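Local coordinates for acyl-CoA dehydrogenase domain protein Tcur3481 (Thermomonospora curvata, PDB 6WY9), which binds FAD and probably oxidises acyl-CoA thioesters, as a member of the acyl-CoA dehydrogenase family, at residues A300-W303 with A304-G308. Numbering follows the deposited sequence.
Sequences AKWW and ADEGG
Glu306 CB lies over one face of the Trp302 indole, 4.1 Å from the centroid of its five-membered ring, a CH-pi contact offset toward the rim; Trp303 NE1 and a water sit at the edge of the same ring, in its plane. Trp302 in turn sets CZ3 over the centre of one Trp303 face. With CG anti to the backbone N (chi1 179°), the Glu306 chain runs alongside the indole, carboxylate and ring planes 17° apart. The water joins Trp302 NE1 (2.9 Å) to Glu306 OE1 (2.8 Å). All this lies along helix 295-319 of the C-terminal helical domain of the acyl-CoA dehydrogenase fold, where Trp303 packs on helix 260-288 and its NE1 hydrogen-bonds to the backbone of another chain. The helix widens at 304-308 into a pi-type turn, Gly308 N hydrogen-bonding to Trp303 O, five residues back, at 3.1 Å. Lys301, just before the turn and bent at chi2 and chi4, brings NZ to the syn lone pair of Asp305 OD1 (2.9 Å) in a salt bridge; NZ also donates to Thr343 O. A methionine in place of Lys301 would probably leave the buried Asp305 carboxylate without its countercharge and Thr343 O without this donor.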
loop_
_atom_site.group_PDB
_atom_site.type_symbol
_atom_site.label_atom_id
_atom_site.label_comp_id
_atom_site.label_asym_id
_atom_site.label_seq_id
_atom_site.Cartn_x
_atom_site.Cartn_y
_atom_site.Cartn_z
ATOM N N ALA B 300 -15.678 -1.711 10.520
ATOM C CA ALA B 300 -16.245 -0.628 9.715
ATOM C C ALA B 300 -15.421 0.641 9.880
ATOM O O ALA B 300 -15.124 1.328 8.902
ATOM C CB ALA B 300 -17.702 -0.380 10.092
ATOM N N LYS B 301 -15.016 0.947 11.111
ATOM C CA LYS B 301 -14.253 2.172 11.379
ATOM C C LYS B 301 -12.866 2.125 10.750
ATOM O O LYS B 301 -12.366 3.147 10.245
ATOM C CB LYS B 301 -14.165 2.388 12.906
ATOM C CG LYS B 301 -13.415 3.662 13.347
ATOM C CD LYS B 301 -14.052 4.924 12.698
ATOM C CE LYS B 301 -13.601 6.211 13.431
ATOM N NZ LYS B 301 -12.115 6.263 13.691
ATOM N N TRP B 302 -12.193 0.959 10.787
ATOM C CA TRP B 302 -10.881 0.890 10.141
ATOM C C TRP B 302 -10.997 1.129 8.636
ATOM O O TRP B 302 -10.174 1.847 8.046
ATOM C CB TRP B 302 -10.197 -0.467 10.406
ATOM C CG TRP B 302 -8.888 -0.563 9.628
ATOM C CD1 TRP B 302 -7.684 -0.043 10.007
ATOM C CD2 TRP B 302 -8.677 -1.172 8.341
ATOM N NE1 TRP B 302 -6.720 -0.302 9.059
ATOM C CE2 TRP B 302 -7.300 -1.008 8.027
ATOM C CE3 TRP B 302 -9.509 -1.868 7.438
ATOM C CZ2 TRP B 302 -6.726 -1.509 6.853
ATOM C CZ3 TRP B 302 -8.931 -2.361 6.240
ATOM C CH2 TRP B 302 -7.552 -2.150 5.955
ATOM N N TRP B 303 -11.994 0.512 7.987
ATOM C CA TRP B 303 -12.216 0.779 6.557
ATOM C C TRP B 303 -12.435 2.271 6.305
ATOM O O TRP B 303 -11.890 2.829 5.344
ATOM C CB TRP B 303 -13.405 -0.042 6.041
ATOM C CG TRP B 303 -12.950 -1.365 5.527
ATOM C CD1 TRP B 303 -13.104 -2.590 6.136
ATOM C CD2 TRP B 303 -12.159 -1.586 4.364
ATOM N NE1 TRP B 303 -12.488 -3.562 5.393
ATOM C CE2 TRP B 303 -11.899 -2.975 4.293
ATOM C CE3 TRP B 303 -11.662 -0.743 3.349
ATOM C CZ2 TRP B 303 -11.159 -3.555 3.258
ATOM C CZ3 TRP B 303 -10.940 -1.310 2.292
ATOM C CH2 TRP B 303 -10.694 -2.722 2.245
ATOM N N ALA B 304 -13.224 2.928 7.175
ATOM C CA ALA B 304 -13.405 4.381 7.092
ATOM C C ALA B 304 -12.075 5.101 7.224
ATOM O O ALA B 304 -11.791 6.048 6.474
ATOM C CB ALA B 304 -14.351 4.868 8.212
ATOM N N ASP B 305 -11.273 4.691 8.216
ATOM C CA ASP B 305 -10.037 5.398 8.542
ATOM C C ASP B 305 -8.997 5.214 7.453
ATOM O O ASP B 305 -8.177 6.109 7.210
ATOM C CB ASP B 305 -9.428 4.879 9.850
ATOM C CG ASP B 305 -10.322 5.100 11.041
ATOM O OD1 ASP B 305 -11.185 5.970 10.963
ATOM O OD2 ASP B 305 -10.091 4.405 12.054
ATOM N N GLU B 306 -8.948 4.030 6.850
ATOM C CA GLU B 306 -7.871 3.728 5.909
ATOM C C GLU B 306 -8.364 3.841 4.471
ATOM O O GLU B 306 -7.798 4.586 3.670
ATOM C CB GLU B 306 -7.307 2.318 6.189
ATOM C CG GLU B 306 -6.167 1.855 5.258
ATOM C CD GLU B 306 -4.841 2.541 5.577
ATOM O OE1 GLU B 306 -4.615 2.951 6.746
ATOM O OE2 GLU B 306 -4.030 2.677 4.640
ATOM N N GLY B 307 -9.410 3.105 4.132
ATOM C CA GLY B 307 -9.994 3.246 2.802
ATOM C C GLY B 307 -10.538 4.647 2.535
ATOM O O GLY B 307 -10.257 5.245 1.492
ATOM N N GLY B 308 -11.303 5.198 3.479
ATOM C CA GLY B 308 -11.868 6.532 3.262
ATOM C C GLY B 308 -10.797 7.594 3.077
ATOM O O GLY B 308 -10.907 8.464 2.201
HETATM O O HOH W 1 -4.072 0.909 8.606
#